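Side-chain contacts in fructose-1,6-bisphosphatase/inositol-1-monophosphatase (Thermotoga maritima, PDB 2P3N), which hydrolyses inositol 1-phosphate, fructose 1,6-bisphosphate and several other phosphate monoesters with the help of magnesium, working as a homotetramer: residues Leu4-Lys9 with Arg74-Asp79; Leu179-Val184 with Asp190-Trp195. One frame throughout, in Å; residues are numbered along the deposited sequence.

Contact 1 joins the N-terminal helix to strand 74-79 of the large, mainly antiparallel sheet. Contact 2 joins helix 177-185 to strand 191-195 of the five-stranded sheet. Their centres lie about 20 Å apart, and they share no helix or strand. Contact 2 is the deeper of the two, about 7 Å from the centre of the chain against about 14 Å for contact 1, and all its touching residues are buried. In contact 1 Ser7 and Trp76 are buried and Phe6 is partly exposed. Neither has a hydrogen bond across it. Contact 1 rests on an aromatic pair, and its strand runs on to a magnesium ligand. Contact 2 rests on a single phenylalanine ring packed against a helix.

Contact 1 of 2, residues Leu4-Lys9 with Arg74-Asp79; sequences LDFSIK and RLWIID. With MG (magnesium ion), chain E.
The edge of the Phe6 ring is directed toward the face of the Trp76 indole in an offset edge-to-face pair. The ring planes stand at 66°, and the centroid of Phe6 is 5.9 Å from that of the six-membered ring of Trp76. The closest atoms are Phe6 CD2 and Trp76 CH2, 4.2 Å apart. Ser7 comes in at the edge of the indole, in its plane, with OG 3.6 Å from Trp76 CZ3. This contact lays the N-terminal helix against strand 74-79 in the layered alpha-beta-alpha-beta-alpha sandwich of the inositol monophosphatase family.

The contact is small, burying 91 Å² in all. The helix and strand backbones stay well apart, with the CA atoms of Ser7 and Trp76 10.3 Å from each other. The long indole spans most of that gap. The Phe6 ring is placed by its first torsion, with CG opposite the backbone N (chi1 164°). Ser7 OG is hydrogen-bonded to the carbonyl of Arg3, one turn back in its own helix, Trp76 NE1 is hydrogen-bonded to Glu60 OE1, and Phe57 meets both aromatic rings.

Where the helix meets a neighbouring subunit, Lys9 NZ forms a salt bridge with Asp5 OD1, and both side chains also hydrogen-bond to the backbone of Arg134 of that subunit.

The strand ends at the metal site, away from the aromatic pair. Asp79 shares the magnesium ion with Glu65 and the carbonyl of Ile81. Its OD2 binds the ion at 2.2 Å, while OD1 accepts a hydrogen bond of 2.8 Å from water 1, itself a ligand of the magnesium.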
loop_
_atom_site.group_PDB
_atom_site.type_symbol
_atom_site.label_atom_id
_atom_site.label_comp_id
_atom_site.label_asym_id
_atom_site.label_seq_id
_atom_site.Cartn_x
_atom_site.Cartn_y
_atom_site.Cartn_z
ATOM N N LEU A 4 -23.724 0.369 -5.194
ATOM C CA LEU A 4 -22.372 -0.161 -5.365
ATOM C C LEU A 4 -21.322 0.759 -4.746
ATOM O O LEU A 4 -20.490 0.316 -3.966
ATOM C CB LEU A 4 -22.057 -0.358 -6.848
ATOM C CG LEU A 4 -20.639 -0.829 -7.170
ATOM C CD1 LEU A 4 -20.456 -2.291 -6.754
ATOM C CD2 LEU A 4 -20.395 -0.670 -8.658
ATOM N N ASP A 5 -21.380 2.041 -5.096
ATOM C CA ASP A 5 -20.435 3.040 -4.607
ATOM C C ASP A 5 -20.466 3.157 -3.080
ATOM O O ASP A 5 -19.425 3.305 -2.421
ATOM C CB ASP A 5 -20.763 4.396 -5.241
ATOM C CG ASP A 5 -19.651 5.412 -5.061
ATOM O OD1 ASP A 5 -19.928 6.550 -4.606
ATOM O OD2 ASP A 5 -18.500 5.068 -5.385
ATOM N N PHE A 6 -21.680 3.111 -2.540
ATOM C CA PHE A 6 -21.943 3.192 -1.107
ATOM C C PHE A 6 -21.266 2.022 -0.409
ATOM O O PHE A 6 -20.641 2.175 0.633
ATOM C CB PHE A 6 -23.460 3.120 -0.884
ATOM C CG PHE A 6 -23.868 2.808 0.527
ATOM C CD1 PHE A 6 -24.031 3.821 1.464
ATOM C CD2 PHE A 6 -24.105 1.491 0.919
ATOM C CE1 PHE A 6 -24.428 3.526 2.781
ATOM C CE2 PHE A 6 -24.500 1.180 2.230
ATOM C CZ PHE A 6 -24.662 2.197 3.162
ATOM N N SER A 7 -21.414 0.849 -1.008
ATOM C CA SER A 7 -20.854 -0.382 -0.484
ATOM C C SER A 7 -19.335 -0.367 -0.496
ATOM O O SER A 7 -18.687 -0.768 0.468
ATOM C CB SER A 7 -21.369 -1.558 -1.315
ATOM O OG SER A 7 -22.788 -1.612 -1.276
ATOM N N ILE A 8 -18.766 0.083 -1.606
ATOM C CA ILE A 8 -17.322 0.158 -1.741
ATOM C C ILE A 8 -16.737 1.083 -0.682
ATOM O O ILE A 8 -15.815 0.695 0.045
ATOM C CB ILE A 8 -16.931 0.677 -3.130
ATOM C CG1 ILE A 8 -17.332 -0.359 -4.185
ATOM C CG2 ILE A 8 -15.433 0.958 -3.191
ATOM C CD1 ILE A 8 -17.244 0.143 -5.618
ATOM N N LYS A 9 -17.275 2.294 -0.584
ATOM C CA LYS A 9 -16.772 3.254 0.383
ATOM C C LYS A 9 -16.993 2.844 1.830
ATOM O O LYS A 9 -16.202 3.186 2.698
ATOM C CB LYS A 9 -17.405 4.614 0.119
ATOM C CG LYS A 9 -17.138 5.073 -1.293
ATOM C CD LYS A 9 -17.594 6.487 -1.549
ATOM C CE LYS A 9 -17.182 6.889 -2.943
ATOM N NZ LYS A 9 -17.775 8.178 -3.352
ATOM N N ARG A 74 -35.639 -7.333 -0.453
ATOM C CA ARG A 74 -34.573 -6.346 -0.525
ATOM C C ARG A 74 -33.735 -6.625 0.710
ATOM O O ARG A 74 -33.949 -6.041 1.774
ATOM C CB ARG A 74 -35.167 -4.932 -0.509
ATOM C CG ARG A 74 -35.913 -4.641 -1.796
ATOM C CD ARG A 74 -36.771 -3.385 -1.765
ATOM N NE ARG A 74 -35.999 -2.150 -1.800
ATOM C CZ ARG A 74 -36.334 -1.077 -2.513
ATOM N NH1 ARG A 74 -37.426 -1.081 -3.271
ATOM N NH2 ARG A 74 -35.585 0.017 -2.452
ATOM N N LEU A 75 -32.790 -7.548 0.552
ATOM C CA LEU A 75 -31.936 -7.975 1.652
ATOM C C LEU A 75 -30.428 -7.806 1.435
ATOM O O LEU A 75 -29.876 -8.267 0.433
ATOM C CB LEU A 75 -32.225 -9.450 1.962
ATOM C CG LEU A 75 -31.450 -10.094 3.115
ATOM C CD1 LEU A 75 -32.180 -9.843 4.430
ATOM C CD2 LEU A 75 -31.302 -11.590 2.861
ATOM N N TRP A 76 -29.764 -7.158 2.390
ATOM C CA TRP A 76 -28.316 -6.961 2.333
ATOM C C TRP A 76 -27.652 -8.057 3.174
ATOM O O TRP A 76 -27.930 -8.190 4.368
ATOM C CB TRP A 76 -27.924 -5.600 2.913
ATOM C CG TRP A 76 -28.482 -4.395 2.206
ATOM C CD1 TRP A 76 -29.760 -3.909 2.282
ATOM C CD2 TRP A 76 -27.753 -3.472 1.379
ATOM N NE1 TRP A 76 -29.868 -2.737 1.565
ATOM C CE2 TRP A 76 -28.653 -2.448 1.000
ATOM C CE3 TRP A 76 -26.425 -3.412 0.923
ATOM C CZ2 TRP A 76 -28.265 -1.372 0.187
ATOM C CZ3 TRP A 76 -26.043 -2.336 0.110
ATOM C CH2 TRP A 76 -26.963 -1.333 -0.246
ATOM N N ILE A 77 -26.778 -8.847 2.566
ATOM C CA ILE A 77 -26.108 -9.895 3.324
ATOM C C ILE A 77 -24.698 -9.445 3.692
ATOM O O ILE A 77 -23.876 -9.108 2.834
ATOM C CB ILE A 77 -26.079 -11.214 2.549
ATOM C CG1 ILE A 77 -27.503 -11.559 2.089
ATOM C CG2 ILE A 77 -25.540 -12.309 3.443
ATOM C CD1 ILE A 77 -27.632 -12.904 1.421
ATOM N N ILE A 78 -24.430 -9.463 4.990
ATOM C CA ILE A 78 -23.171 -8.979 5.530
ATOM C C ILE A 78 -22.320 -9.973 6.285
ATOM O O ILE A 78 -22.808 -10.725 7.116
ATOM C CB ILE A 78 -23.459 -7.808 6.501
ATOM C CG1 ILE A 78 -24.225 -6.714 5.758
ATOM C CG2 ILE A 78 -22.168 -7.305 7.142
ATOM C CD1 ILE A 78 -24.990 -5.794 6.678
ATOM N N ASP A 79 -21.035 -9.978 5.977
ATOM C CA ASP A 79 -20.107 -10.798 6.724
ATOM C C ASP A 79 -19.093 -9.772 7.224
ATOM O O ASP A 79 -18.228 -9.314 6.471
ATOM C CB ASP A 79 -19.430 -11.867 5.869
ATOM C CG ASP A 79 -18.641 -12.862 6.719
ATOM O OD1 ASP A 79 -18.418 -14.013 6.283
ATOM O OD2 ASP A 79 -18.240 -12.486 7.837
HETATM MG MG MG E . -17.222 -13.690 9.330
HETATM O O HOH W 1 -17.033 -15.496 8.254
HETATM O O HOH W 2 -16.477 -14.864 10.680
HETATM O O HOH W 3 -17.507 -12.148 10.961
#

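Contact 2 of 2, residues Leu179-Val184 with Asp190-Trp195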
loop_
_atom_site.group_PDB
_atom_site.type_symbol
_atom_site.label_atom_id
_atom_site.label_comp_id
_atom_site.label_asym_id
_atom_site.label_seq_id
_atom_site.Cartn_x
_atom_site.Cartn_y
_atom_site.Cartn_z
ATOM N N LEU A 179 -13.141 -13.871 -0.367
ATOM C CA LEU A 179 -11.963 -13.489 -1.129
ATOM C C LEU A 179 -11.515 -14.571 -2.112
ATOM O O LEU A 179 -10.985 -14.257 -3.174
ATOM C CB LEU A 179 -10.820 -13.136 -0.179
ATOM C CG LEU A 179 -9.589 -12.465 -0.796
ATOM C CD1 LEU A 179 -9.991 -11.212 -1.578
ATOM C CD2 LEU A 179 -8.620 -12.112 0.318
ATOM N N ASN A 180 -11.729 -15.839 -1.774
ATOM C CA ASN A 180 -11.323 -16.924 -2.663
ATOM C C ASN A 180 -12.236 -17.041 -3.859
ATOM O O ASN A 180 -11.794 -17.412 -4.942
ATOM C CB ASN A 180 -11.294 -18.261 -1.923
ATOM C CG ASN A 180 -10.056 -18.424 -1.062
ATOM O OD1 ASN A 180 -9.916 -19.409 -0.333
ATOM N ND2 ASN A 180 -9.146 -17.459 -1.145
ATOM N N ALA A 181 -13.513 -16.737 -3.664
ATOM C CA ALA A 181 -14.475 -16.809 -4.753
ATOM C C ALA A 181 -14.170 -15.683 -5.720
ATOM O O ALA A 181 -14.179 -15.873 -6.932
ATOM C CB ALA A 181 -15.882 -16.663 -4.216
ATOM N N ALA A 182 -13.895 -14.506 -5.157
ATOM C CA ALA A 182 -13.581 -13.299 -5.927
ATOM C C ALA A 182 -12.278 -13.441 -6.703
ATOM O O ALA A 182 -12.118 -12.855 -7.773
ATOM C CB ALA A 182 -13.500 -12.099 -5.001
ATOM N N TYR A 183 -11.347 -14.216 -6.161
ATOM C CA TYR A 183 -10.083 -14.421 -6.833
ATOM C C TYR A 183 -10.272 -15.166 -8.148
ATOM O O TYR A 183 -9.495 -14.975 -9.079
ATOM C CB TYR A 183 -9.118 -15.183 -5.922
ATOM C CG TYR A 183 -8.256 -14.283 -5.059
ATOM C CD1 TYR A 183 -8.483 -12.899 -5.005
ATOM C CD2 TYR A 183 -7.228 -14.809 -4.283
ATOM C CE1 TYR A 183 -7.704 -12.061 -4.192
ATOM C CE2 TYR A 183 -6.446 -13.988 -3.471
ATOM C CZ TYR A 183 -6.689 -12.617 -3.427
ATOM O OH TYR A 183 -5.930 -11.811 -2.605
ATOM N N VAL A 184 -11.295 -16.013 -8.235
ATOM C CA VAL A 184 -11.523 -16.738 -9.481
ATOM C C VAL A 184 -12.061 -15.736 -10.492
ATOM O O VAL A 184 -11.734 -15.789 -11.678
ATOM C CB VAL A 184 -12.549 -17.918 -9.329
ATOM C CG1 VAL A 184 -12.327 -18.661 -8.017
ATOM C CG2 VAL A 184 -13.969 -17.410 -9.444
ATOM N N ASP A 190 -8.288 -20.751 -10.517
ATOM C CA ASP A 190 -9.099 -21.359 -11.558
ATOM C C ASP A 190 -10.451 -21.862 -11.088
ATOM O O ASP A 190 -11.415 -21.871 -11.849
ATOM C CB ASP A 190 -8.282 -22.460 -12.232
ATOM C CG ASP A 190 -7.029 -21.905 -12.911
ATOM O OD1 ASP A 190 -7.173 -21.089 -13.851
ATOM O OD2 ASP A 190 -5.904 -22.267 -12.501
ATOM N N PHE A 191 -10.526 -22.265 -9.828
ATOM C CA PHE A 191 -11.786 -22.734 -9.276
ATOM C C PHE A 191 -11.736 -22.777 -7.759
ATOM O O PHE A 191 -10.666 -22.948 -7.164
ATOM C CB PHE A 191 -12.151 -24.109 -9.851
ATOM C CG PHE A 191 -11.107 -25.166 -9.621
ATOM C CD1 PHE A 191 -10.960 -25.761 -8.372
ATOM C CD2 PHE A 191 -10.261 -25.561 -10.654
ATOM C CE1 PHE A 191 -9.979 -26.739 -8.152
ATOM C CE2 PHE A 191 -9.274 -26.538 -10.449
ATOM C CZ PHE A 191 -9.133 -27.127 -9.197
ATOM N N PHE A 192 -12.904 -22.602 -7.145
ATOM C CA PHE A 192 -13.038 -22.603 -5.692
ATOM C C PHE A 192 -14.278 -23.412 -5.306
ATOM O O PHE A 192 -15.353 -23.239 -5.892
ATOM C CB PHE A 192 -13.141 -21.151 -5.182
ATOM C CG PHE A 192 -13.336 -21.029 -3.685
ATOM C CD1 PHE A 192 -12.476 -21.666 -2.793
ATOM C CD2 PHE A 192 -14.392 -20.279 -3.169
ATOM C CE1 PHE A 192 -12.668 -21.556 -1.408
ATOM C CE2 PHE A 192 -14.589 -20.165 -1.794
ATOM C CZ PHE A 192 -13.727 -20.804 -0.913
ATOM N N VAL A 193 -14.112 -24.294 -4.322
ATOM C CA VAL A 193 -15.195 -25.152 -3.851
ATOM C C VAL A 193 -15.386 -25.084 -2.334
ATOM O O VAL A 193 -14.422 -25.219 -1.574
ATOM C CB VAL A 193 -14.931 -26.615 -4.261
ATOM C CG1 VAL A 193 -14.900 -26.725 -5.779
ATOM C CG2 VAL A 193 -13.606 -27.082 -3.691
ATOM N N THR A 194 -16.631 -24.864 -1.903
ATOM C CA THR A 194 -16.961 -24.772 -0.478
ATOM C C THR A 194 -17.985 -25.818 -0.061
ATOM O O THR A 194 -18.649 -26.430 -0.898
ATOM C CB THR A 194 -17.537 -23.392 -0.079
ATOM O OG1 THR A 194 -18.776 -23.170 -0.763
ATOM C CG2 THR A 194 -16.574 -22.285 -0.420
ATOM N N TRP A 195 -18.131 -25.979 1.249
ATOM C CA TRP A 195 -19.030 -26.974 1.811
ATOM C C TRP A 195 -19.643 -26.491 3.119
ATOM O O TRP A 195 -18.932 -26.094 4.038
ATOM C CB TRP A 195 -18.230 -28.250 2.061
ATOM C CG TRP A 195 -19.019 -29.497 2.026
ATOM C CD1 TRP A 195 -20.200 -29.703 1.373
ATOM C CD2 TRP A 195 -18.630 -30.765 2.567
ATOM N NE1 TRP A 195 -20.568 -31.027 1.466
ATOM C CE2 TRP A 195 -19.622 -31.701 2.192
ATOM C CE3 TRP A 195 -17.536 -31.203 3.328
ATOM C CZ2 TRP A 195 -19.553 -33.057 2.551
ATOM C CZ3 TRP A 195 -17.466 -32.556 3.687
ATOM C CH2 TRP A 195 -18.469 -33.463 3.295
#
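Asn180 CB sits over the centre of the Phe192 ring in a CH-pi contact. It lies 3.5 Å from the centroid and only 7° off the ring normal. The amide beyond it stands nearly upright on the ring, the two planes 82° apart. Its OD1 is 3.7 Å from Phe192 CE1 and has a weak hydrogen bond to Ser149 elsewhere in the chain.

Phe192 has CG opposite its backbone N (chi1 178°), which carries the ring to the helix. Its CD2 comes to 3.7 Å from the backbone N of Ala181 and 4.0 Å from Ala181 CB. The helix and strand are successive elements of the chain. Their axes run roughly antiparallel. Helix 177-185 packs on the five-stranded sheet through strand 191-195, whose neighbours in that sheet are strands 147-150 and 230-234. Phe192 also lies close to Ala177, a probable substrate-binding residue.

An alanine at Phe192 would remove the ring and is likely to leave a gap beneath Asn180 CB and Ala181, with the asparagine side chain freer to turn.

Val184 packs nearer the base of the phenylalanine. Its CG1, anti to the carbonyl carbon, is the branch turned to the phenylalanine, 3.9 Å from Phe192 CB.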